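Local coordinates for putative cytoplasmic protein (Salmonella typhimurium, PDB 2GK3) that is of unknown function but forms a hexamer and has a fold probably related to class I glutamine amidotransferases, at residues A67-L75 with K104-Y114; F130-K140 with L148-R158. All coordinates share one frame; numbering follows the deposited sequence.

Contact 1: A67-L75 with K104-Y114; sequences AFPESIDEL and KPNALESIKEY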
loop_
_atom_site.group_PDB
_atom_site.type_symbol
_atom_site.label_atom_id
_atom_site.label_comp_id
_atom_site.label_asym_id
_atom_site.label_seq_id
_atom_site.Cartn_x
_atom_site.Cartn_y
_atom_site.Cartn_z
ATOM N N ALA E 67 -17.839 -3.952 17.042
ATOM C CA ALA E 67 -18.754 -4.512 18.041
ATOM C C ALA E 67 -18.223 -4.551 19.459
ATOM O O ALA E 67 -18.602 -5.441 20.234
ATOM C CB ALA E 67 -19.168 -5.935 17.625
ATOM N N PHE E 68 -17.356 -3.607 19.817
ATOM C CA PHE E 68 -16.952 -3.509 21.218
ATOM C C PHE E 68 -18.172 -3.151 22.085
ATOM O O PHE E 68 -18.943 -2.271 21.711
ATOM C CB PHE E 68 -15.805 -2.503 21.434
ATOM C CG PHE E 68 -15.247 -2.561 22.813
ATOM C CD1 PHE E 68 -14.308 -3.521 23.146
ATOM C CD2 PHE E 68 -15.744 -1.739 23.808
ATOM C CE1 PHE E 68 -13.827 -3.619 24.457
ATOM C CE2 PHE E 68 -15.282 -1.830 25.109
ATOM C CZ PHE E 68 -14.318 -2.761 25.439
ATOM N N PRO E 69 -18.362 -3.853 23.224
ATOM C CA PRO E 69 -19.513 -3.609 24.120
ATOM C C PRO E 69 -19.634 -2.159 24.601
ATOM O O PRO E 69 -18.681 -1.605 25.164
ATOM C CB PRO E 69 -19.238 -4.539 25.320
ATOM C CG PRO E 69 -18.352 -5.581 24.796
ATOM C CD PRO E 69 -17.521 -4.960 23.716
ATOM N N GLU E 70 -20.798 -1.555 24.362
ATOM C CA GLU E 70 -21.126 -0.225 24.886
ATOM C C GLU E 70 -21.484 -0.210 26.388
ATOM O O GLU E 70 -21.327 0.813 27.059
ATOM C CB GLU E 70 -22.262 0.409 24.076
ATOM C CG GLU E 70 -21.880 0.757 22.651
ATOM C CD GLU E 70 -22.873 1.686 21.978
ATOM O OE1 GLU E 70 -23.779 2.198 22.660
ATOM O OE2 GLU E 70 -22.738 1.919 20.760
ATOM N N SER E 71 -21.966 -1.337 26.903
ATOM C CA SER E 71 -22.463 -1.411 28.272
ATOM C C SER E 71 -21.384 -1.881 29.236
ATOM O O SER E 71 -20.702 -2.870 28.987
ATOM C CB SER E 71 -23.690 -2.339 28.349
ATOM O OG SER E 71 -23.836 -2.934 29.638
ATOM N N ILE E 72 -21.250 -1.173 30.354
ATOM C CA ILE E 72 -20.343 -1.604 31.414
ATOM C C ILE E 72 -20.833 -2.905 32.063
ATOM O O ILE E 72 -20.021 -3.735 32.469
ATOM C CB ILE E 72 -20.039 -0.458 32.453
ATOM C CG1 ILE E 72 -18.913 -0.865 33.413
ATOM C CG2 ILE E 72 -21.293 0.002 33.219
ATOM C CD1 ILE E 72 -17.552 -0.778 32.808
ATOM N N ASP E 73 -22.159 -3.085 32.124
ATOM C CA ASP E 73 -22.779 -4.300 32.711
ATOM C C ASP E 73 -22.318 -5.538 31.954
ATOM O O ASP E 73 -22.183 -6.619 32.531
ATOM C CB ASP E 73 -24.321 -4.258 32.664
ATOM C CG ASP E 73 -24.919 -2.993 33.282
ATOM O OD1 ASP E 73 -24.159 -2.120 33.747
ATOM O OD2 ASP E 73 -26.172 -2.880 33.298
ATOM N N GLU E 74 -22.090 -5.342 30.656
ATOM C CA GLU E 74 -21.668 -6.380 29.738
ATOM C C GLU E 74 -20.198 -6.759 29.968
ATOM O O GLU E 74 -19.819 -7.933 29.827
ATOM C CB GLU E 74 -21.910 -5.889 28.304
ATOM C CG GLU E 74 -21.855 -6.961 27.219
ATOM C CD GLU E 74 -22.366 -6.455 25.853
ATOM O OE1 GLU E 74 -23.155 -5.457 25.810
ATOM O OE2 GLU E 74 -21.964 -7.061 24.822
ATOM N N LEU E 75 -19.377 -5.763 30.317
ATOM C CA LEU E 75 -17.986 -6.001 30.710
ATOM C C LEU E 75 -17.902 -6.633 32.097
ATOM O O LEU E 75 -17.008 -7.434 32.365
ATOM C CB LEU E 75 -17.162 -4.709 30.671
ATOM C CG LEU E 75 -16.891 -4.102 29.299
ATOM C CD1 LEU E 75 -16.050 -2.853 29.462
ATOM C CD2 LEU E 75 -16.199 -5.095 28.378
ATOM N N LYS E 104 -20.226 7.958 20.840
ATOM C CA LYS E 104 -20.096 6.556 21.146
ATOM C C LYS E 104 -19.392 6.500 22.506
ATOM O O LYS E 104 -18.559 7.356 22.794
ATOM C CB LYS E 104 -19.238 5.945 20.018
ATOM C CG LYS E 104 -18.977 4.463 20.041
ATOM C CD LYS E 104 -20.011 3.669 19.228
ATOM C CE LYS E 104 -19.546 2.224 19.151
ATOM N NZ LYS E 104 -20.627 1.212 18.961
ATOM N N PRO E 105 -19.724 5.512 23.354
ATOM C CA PRO E 105 -19.014 5.478 24.635
ATOM C C PRO E 105 -17.536 5.118 24.452
ATOM O O PRO E 105 -17.189 4.368 23.541
ATOM C CB PRO E 105 -19.753 4.390 25.434
ATOM C CG PRO E 105 -20.996 4.098 24.652
ATOM C CD PRO E 105 -20.664 4.387 23.225
ATOM N N ASN E 106 -16.682 5.673 25.310
ATOM C CA ASN E 106 -15.232 5.513 25.220
ATOM C C ASN E 106 -14.788 4.160 25.781
ATOM O O ASN E 106 -14.925 3.897 26.977
ATOM C CB ASN E 106 -14.563 6.677 25.951
ATOM C CG ASN E 106 -13.056 6.715 25.765
ATOM O OD1 ASN E 106 -12.376 5.693 25.868
ATOM N ND2 ASN E 106 -12.528 7.902 25.520
ATOM N N ALA E 107 -14.257 3.295 24.911
ATOM C CA ALA E 107 -13.975 1.887 25.284
ATOM C C ALA E 107 -12.944 1.805 26.394
ATOM O O ALA E 107 -12.970 0.907 27.240
ATOM C CB ALA E 107 -13.533 1.086 24.080
ATOM N N LEU E 108 -12.025 2.763 26.391
ATOM C CA LEU E 108 -10.948 2.761 27.385
ATOM C C LEU E 108 -11.469 3.287 28.733
ATOM O O LEU E 108 -11.030 2.804 29.796
ATOM C CB LEU E 108 -9.733 3.533 26.870
ATOM C CG LEU E 108 -8.960 2.977 25.651
ATOM C CD1 LEU E 108 -7.734 3.856 25.387
ATOM C CD2 LEU E 108 -8.507 1.521 25.865
ATOM N N GLU E 109 -12.405 4.247 28.691
ATOM C CA GLU E 109 -13.147 4.627 29.909
ATOM C C GLU E 109 -13.907 3.420 30.482
ATOM O O GLU E 109 -13.820 3.152 31.674
ATOM C CB GLU E 109 -14.078 5.819 29.700
ATOM C CG GLU E 109 -13.370 7.120 29.314
ATOM C CD GLU E 109 -12.652 7.847 30.470
ATOM O OE1 GLU E 109 -12.686 7.400 31.627
ATOM O OE2 GLU E 109 -12.035 8.902 30.212
ATOM N N SER E 110 -14.579 2.659 29.614
ATOM C CA SER E 110 -15.356 1.475 30.032
ATOM C C SER E 110 -14.457 0.495 30.748
ATOM O O SER E 110 -14.776 0.041 31.856
ATOM C CB SER E 110 -16.008 0.786 28.828
ATOM O OG SER E 110 -16.943 1.648 28.205
ATOM N N ILE E 111 -13.321 0.193 30.116
ATOM C CA ILE E 111 -12.323 -0.712 30.700
ATOM C C ILE E 111 -11.819 -0.183 32.039
ATOM O O ILE E 111 -11.700 -0.947 32.999
ATOM C CB ILE E 111 -11.165 -1.032 29.713
ATOM C CG1 ILE E 111 -11.708 -1.876 28.552
ATOM C CG2 ILE E 111 -10.018 -1.748 30.435
ATOM C CD1 ILE E 111 -10.779 -1.992 27.334
ATOM N N LYS E 112 -11.564 1.123 32.106
ATOM C CA LYS E 112 -11.153 1.774 33.349
ATOM C C LYS E 112 -12.187 1.580 34.480
ATOM O O LYS E 112 -11.831 1.142 35.580
ATOM C CB LYS E 112 -10.890 3.273 33.109
ATOM C CG LYS E 112 -10.521 4.058 34.370
ATOM C CD LYS E 112 -9.820 5.361 34.045
ATOM C CE LYS E 112 -10.820 6.450 33.851
ATOM N NZ LYS E 112 -10.197 7.730 33.484
ATOM N N GLU E 113 -13.450 1.910 34.206
ATOM C CA GLU E 113 -14.541 1.710 35.174
ATOM C C GLU E 113 -14.733 0.247 35.605
ATOM O O GLU E 113 -14.987 -0.045 36.778
ATOM C CB GLU E 113 -15.851 2.296 34.635
ATOM C CG GLU E 113 -15.762 3.815 34.388
ATOM C CD GLU E 113 -15.334 4.630 35.645
ATOM O OE1 GLU E 113 -14.297 5.348 35.589
ATOM O OE2 GLU E 113 -16.035 4.548 36.684
ATOM N N TYR E 114 -14.582 -0.665 34.653
ATOM C CA TYR E 114 -14.624 -2.081 34.926
ATOM C C TYR E 114 -13.522 -2.448 35.941
ATOM O O TYR E 114 -13.775 -3.197 36.898
ATOM C CB TYR E 114 -14.511 -2.852 33.604
ATOM C CG TYR E 114 -13.951 -4.250 33.727
ATOM C CD1 TYR E 114 -14.794 -5.357 33.855
ATOM C CD2 TYR E 114 -12.565 -4.467 33.714
ATOM C CE1 TYR E 114 -14.264 -6.654 33.973
ATOM C CE2 TYR E 114 -12.025 -5.750 33.837
ATOM C CZ TYR E 114 -12.875 -6.833 33.960
ATOM O OH TYR E 114 -12.335 -8.089 34.085
HETATM O O HOH W 1 -17.435 0.813 25.717
#

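Contact 2: F130-K140 with L148-R158; sequences FMGIEAKANYK and LPVIMLDGDDR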
loop_
_atom_site.group_PDB
_atom_site.type_symbol
_atom_site.label_atom_id
_atom_site.label_comp_id
_atom_site.label_asym_id
_atom_site.label_seq_id
_atom_site.Cartn_x
_atom_site.Cartn_y
_atom_site.Cartn_z
ATOM N N PHE E 130 1.588 -1.343 24.868
ATOM C CA PHE E 130 2.296 -0.274 25.577
ATOM C C PHE E 130 2.540 0.906 24.638
ATOM O O PHE E 130 1.566 1.535 24.170
ATOM C CB PHE E 130 3.555 -0.822 26.274
ATOM C CG PHE E 130 3.237 -1.886 27.301
ATOM C CD1 PHE E 130 2.556 -1.553 28.472
ATOM C CD2 PHE E 130 3.555 -3.232 27.063
ATOM C CE1 PHE E 130 2.210 -2.555 29.418
ATOM C CE2 PHE E 130 3.217 -4.234 27.987
ATOM C CZ PHE E 130 2.546 -3.906 29.160
HETATM N N MSE E 131 3.797 1.230 24.340
HETATM C CA MSE E 131 4.023 2.191 23.250
HETATM C C MSE E 131 4.236 1.442 21.949
HETATM O O MSE E 131 3.635 1.774 20.941
HETATM C CB MSE E 131 5.180 3.171 23.548
HETATM C CG MSE E 131 4.856 4.155 24.638
HETATM SE SE MSE E 131 3.351 5.355 24.100
HETATM C CE MSE E 131 4.424 7.014 23.916
ATOM N N GLY E 132 5.094 0.428 21.990
ATOM C CA GLY E 132 5.327 -0.457 20.862
ATOM C C GLY E 132 6.095 0.131 19.698
ATOM O O GLY E 132 6.748 1.180 19.814
ATOM N N ILE E 133 6.015 -0.556 18.565
ATOM C CA ILE E 133 6.768 -0.155 17.374
ATOM C C ILE E 133 6.339 1.223 16.868
ATOM O O ILE E 133 5.139 1.492 16.680
ATOM C CB ILE E 133 6.752 -1.226 16.215
ATOM C CG1 ILE E 133 7.839 -0.860 15.176
ATOM C CG2 ILE E 133 5.327 -1.388 15.623
ATOM C CD1 ILE E 133 8.206 -1.929 14.202
ATOM N N GLU E 134 7.338 2.084 16.673
ATOM C CA GLU E 134 7.123 3.496 16.357
ATOM C C GLU E 134 6.155 4.224 17.318
ATOM O O GLU E 134 5.610 5.264 16.970
ATOM C CB GLU E 134 6.673 3.661 14.902
ATOM C CG GLU E 134 7.674 3.170 13.834
ATOM C CD GLU E 134 7.174 3.426 12.409
ATOM O OE1 GLU E 134 7.545 2.643 11.487
ATOM O OE2 GLU E 134 6.391 4.409 12.207
ATOM N N ALA E 135 5.956 3.683 18.518
ATOM C CA ALA E 135 5.039 4.266 19.536
ATOM C C ALA E 135 3.558 4.290 19.088
ATOM O O ALA E 135 2.767 5.107 19.560
ATOM C CB ALA E 135 5.518 5.675 19.984
ATOM N N LYS E 136 3.195 3.382 18.189
ATOM C CA LYS E 136 1.858 3.345 17.603
ATOM C C LYS E 136 0.758 2.904 18.569
ATOM O O LYS E 136 -0.403 3.352 18.431
ATOM C CB LYS E 136 1.843 2.405 16.386
ATOM C CG LYS E 136 2.468 2.999 15.119
ATOM C CD LYS E 136 2.551 1.952 14.029
ATOM C CE LYS E 136 3.257 2.486 12.791
ATOM N NZ LYS E 136 2.341 3.326 11.986
ATOM N N ALA E 137 1.102 1.996 19.489
ATOM C CA ALA E 137 0.141 1.489 20.477
ATOM C C ALA E 137 -0.317 2.649 21.334
ATOM O O ALA E 137 -1.492 2.712 21.715
ATOM C CB ALA E 137 0.738 0.392 21.333
ATOM N N ASN E 138 0.631 3.566 21.611
ATOM C CA ASN E 138 0.343 4.892 22.140
ATOM C C ASN E 138 -0.418 4.960 23.480
ATOM O O ASN E 138 -1.043 5.975 23.779
ATOM C CB ASN E 138 -0.426 5.698 21.082
ATOM C CG ASN E 138 -0.467 7.181 21.399
ATOM O OD1 ASN E 138 0.563 7.788 21.724
ATOM N ND2 ASN E 138 -1.647 7.771 21.312
ATOM N N TYR E 139 -0.342 3.907 24.287
ATOM C CA TYR E 139 -1.160 3.804 25.484
ATOM C C TYR E 139 -0.887 4.863 26.554
ATOM O O TYR E 139 -1.772 5.160 27.371
ATOM C CB TYR E 139 -1.074 2.392 26.070
ATOM C CG TYR E 139 -2.027 1.427 25.394
ATOM C CD1 TYR E 139 -1.579 0.517 24.418
ATOM C CD2 TYR E 139 -3.383 1.428 25.721
ATOM C CE1 TYR E 139 -2.470 -0.383 23.807
ATOM C CE2 TYR E 139 -4.274 0.571 25.097
ATOM C CZ TYR E 139 -3.823 -0.334 24.149
ATOM O OH TYR E 139 -4.761 -1.176 23.559
ATOM N N LYS E 140 0.316 5.448 26.531
ATOM C CA LYS E 140 0.742 6.423 27.549
ATOM C C LYS E 140 -0.061 7.720 27.464
ATOM O O LYS E 140 -0.255 8.408 28.462
ATOM C CB LYS E 140 2.224 6.725 27.408
ATOM C CG LYS E 140 2.701 7.716 28.435
ATOM C CD LYS E 140 4.200 7.901 28.430
ATOM C CE LYS E 140 4.629 8.465 29.790
ATOM N NZ LYS E 140 6.086 8.660 29.862
ATOM N N LEU E 148 -2.553 1.241 34.599
ATOM C CA LEU E 148 -1.505 0.199 34.519
ATOM C C LEU E 148 -0.475 0.348 35.635
ATOM O O LEU E 148 -0.222 1.463 36.088
ATOM C CB LEU E 148 -0.831 0.178 33.129
ATOM C CG LEU E 148 -1.791 0.083 31.928
ATOM C CD1 LEU E 148 -1.020 0.263 30.636
ATOM C CD2 LEU E 148 -2.650 -1.223 31.900
ATOM N N PRO E 149 0.104 -0.778 36.106
ATOM C CA PRO E 149 1.068 -0.680 37.202
ATOM C C PRO E 149 2.501 -0.350 36.741
ATOM O O PRO E 149 3.464 -0.546 37.496
ATOM C CB PRO E 149 0.999 -2.071 37.827
ATOM C CG PRO E 149 0.736 -2.959 36.688
ATOM C CD PRO E 149 -0.118 -2.181 35.714
ATOM N N VAL E 150 2.636 0.123 35.505
ATOM C CA VAL E 150 3.930 0.557 34.963
ATOM C C VAL E 150 3.812 1.956 34.354
ATOM O O VAL E 150 2.714 2.414 34.006
ATOM C CB VAL E 150 4.514 -0.448 33.912
ATOM C CG1 VAL E 150 4.747 -1.817 34.534
ATOM C CG2 VAL E 150 3.629 -0.548 32.641
ATOM N N ILE E 151 4.944 2.640 34.222
ATOM C CA ILE E 151 4.985 3.936 33.524
ATOM C C ILE E 151 5.731 3.664 32.234
ATOM O O ILE E 151 6.775 3.025 32.249
ATOM C CB ILE E 151 5.677 5.021 34.391
ATOM C CG1 ILE E 151 4.776 5.395 35.575
ATOM C CG2 ILE E 151 6.011 6.275 33.567
ATOM C CD1 ILE E 151 5.549 5.954 36.759
HETATM N N MSE E 152 5.171 4.099 31.115
HETATM C CA MSE E 152 5.733 3.803 29.809
HETATM C C MSE E 152 6.808 4.806 29.378
HETATM O O MSE E 152 6.978 5.852 30.009
HETATM C CB MSE E 152 4.610 3.768 28.769
HETATM C CG MSE E 152 4.024 2.359 28.524
HETATM SE SE MSE E 152 2.201 2.506 27.964
HETATM C CE MSE E 152 2.473 3.319 26.313
ATOM N N LEU E 153 7.513 4.495 28.294
ATOM C CA LEU E 153 8.456 5.455 27.685
ATOM C C LEU E 153 7.708 6.483 26.824
ATOM O O LEU E 153 6.509 6.345 26.596
ATOM C CB LEU E 153 9.537 4.729 26.863
ATOM C CG LEU E 153 10.331 3.593 27.532
ATOM C CD1 LEU E 153 11.443 3.075 26.604
ATOM C CD2 LEU E 153 10.924 3.997 28.884
ATOM N N ASP E 154 8.409 7.518 26.379
ATOM C CA ASP E 154 7.824 8.567 25.528
ATOM C C ASP E 154 7.880 8.287 24.022
ATOM O O ASP E 154 7.256 8.988 23.240
ATOM C CB ASP E 154 8.480 9.920 25.825
ATOM C CG ASP E 154 8.225 10.384 27.245
ATOM O OD1 ASP E 154 7.058 10.272 27.715
ATOM O OD2 ASP E 154 9.192 10.851 27.898
ATOM N N GLY E 155 8.607 7.265 23.613
ATOM C CA GLY E 155 8.599 6.837 22.221
ATOM C C GLY E 155 8.531 5.322 22.123
ATOM O O GLY E 155 8.027 4.635 23.030
ATOM N N ASP E 156 9.033 4.814 21.003
ATOM C CA ASP E 156 9.160 3.385 20.755
ATOM C C ASP E 156 9.914 2.763 21.922
ATOM O O ASP E 156 11.006 3.229 22.295
ATOM C CB ASP E 156 9.915 3.170 19.431
ATOM C CG ASP E 156 9.937 1.719 18.987
ATOM O OD1 ASP E 156 10.050 0.813 19.850
ATOM O OD2 ASP E 156 9.866 1.502 17.750
ATOM N N ASP E 157 9.317 1.708 22.483
ATOM C CA ASP E 157 9.737 1.149 23.767
ATOM C C ASP E 157 10.217 -0.301 23.660
ATOM O O ASP E 157 10.393 -0.979 24.676
ATOM C CB ASP E 157 8.606 1.297 24.810
ATOM C CG ASP E 157 7.366 0.487 24.464
ATOM O OD1 ASP E 157 7.350 -0.178 23.394
ATOM O OD2 ASP E 157 6.408 0.491 25.272
ATOM N N ARG E 158 10.397 -0.767 22.425
ATOM C CA ARG E 158 10.888 -2.101 22.144
ATOM C C ARG E 158 12.354 -2.219 22.555
ATOM O O ARG E 158 13.166 -1.313 22.316
ATOM C CB ARG E 158 10.842 -2.406 20.636
ATOM C CG ARG E 158 9.486 -2.633 20.020
ATOM C CD ARG E 158 9.604 -2.739 18.484
ATOM N NE ARG E 158 10.240 -1.558 17.879
ATOM C CZ ARG E 158 11.253 -1.569 17.005
ATOM N NH1 ARG E 158 11.770 -2.707 16.555
ATOM N NH2 ARG E 158 11.712 -0.426 16.531
#

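Contact 1: A67-L75 with K104-Y114
Phe68 brings its ring up to the start of helix 107-114, with CE2 3.6 Å from Ala107 CB and CZ 4.1 Å from Ile111 CD1. The ring gets there because CG stands opposite the backbone N (chi1 -171°), and the two side chains of Phe68 and Ile111 meet at about a right angle. This is the tight, buried side, facing the strands: Phe68 also rests on Met59, and Leu75 and Tyr114 both reach Ile81. One turn on, Leu75 CD1 presses on Ser110 CB at 3.7 Å, while Tyr114 CE1 comes to 3.3 Å of Leu75 O and the phenol itself bonds to Gly120 O.

The outer side is looser and more polar. Ile72 lies at this margin, its CD1 3.8 Å from Tyr114 CB. Glu70 reaches Lys104 with a nearly extended chain, crossing it at about a right angle and taking NZ on the anti lone pair of OE2 (2.9 Å); Glu96 is a second partner for that ammonium. Glu70 also lies over Pro105. Between the two sides one water donates to Pro69 O (2.8 Å) and bonds to Ser110 OG (2.7 Å), sitting in plane at the edge of the Phe68 ring. Apolar side chains thus join 67-75 to the helix on the strand-facing side, while a salt bridge and a bridging water tie the polar atoms nearer the outside.

Contact 2: F130-K140 with L148-R158
An Asx turn from Asp156 to Arg158, with Asp157 at its middle, brings two carboxylates onto the backbone of the loop 130-134, which follows strand 120-124 in a fold probably related to class I glutamine amidotransferases. Asp157 takes two successive backbone N-H groups: Met131 N to OD2 at 2.9 Å, fairly straight at 157°, and Gly132 N to OD1 at 2.7 Å. Both donors arrive from above the carboxylate plane. With CG between its own backbone N and carbonyl carbon (chi1 65°), the side chain turns its carboxylate toward the Met131-Gly132 backbone. Asn190 also bonds OD1 and helps hold the group in place.

Asp156 does more at once. Its OD1 closes the turn by accepting Arg158 N at 3.0 Å, and its OD2 receives Glu134 N at 2.8 Å from above the plane. Arg158 grips the same carboxylate side-on, through NE and NH2, with Asp156 OD2 in the guanidinium plane. That grip, Ile133 CG1 over one face and a cation-pi contact with Tyr127 probably fix the rotation of the guanidinium. NH1 forms a salt bridge with Glu160 of its own chain and a hydrogen bond with Asn89 of a neighbouring subunit.

Further along, Phe130 CE1 packs 4.1 Å from Val150 CG2, the side chains crossing at about a right angle, with Cys222 also alongside. The selenium of selenomethionine Met152 stands at the edge of the Phe130 ring, 5.5 Å from its centroid, a Met-aromatic contact; the position of the Met152 methyl is doubtful. At the outer margin Lys140 has CG anti to the backbone N (chi1 -180°) and an extended chain beyond it, and its NZ forms a salt bridge with Asp154 OD1 and a hydrogen bond with Met152 O, each at 2.9 Å.

In the fold
Contacts 1 and 2 lie about 22 Å apart between centres and share no segment, yet both lean on helix 88-92: Ile111 in contact 1 and Tyr139 in contact 2 each touch Phe91. Both are partly buried. Contact 1 is farther from the centre of the chain and joins a helix to a preceding turn, its buried half apolar and its outer edge ionic. Contact 2 sits nearer the centre, between two mostly irregular segments, and depends on side-chain carboxylates meeting backbone N-H groups. Both border a second subunit: Asn106 bonds Glu163 there, and Lys136 pairs with Glu134 of that copy. Contact 2 also meets third and fourth subunits, consistent with both regions contributing to the hexamer.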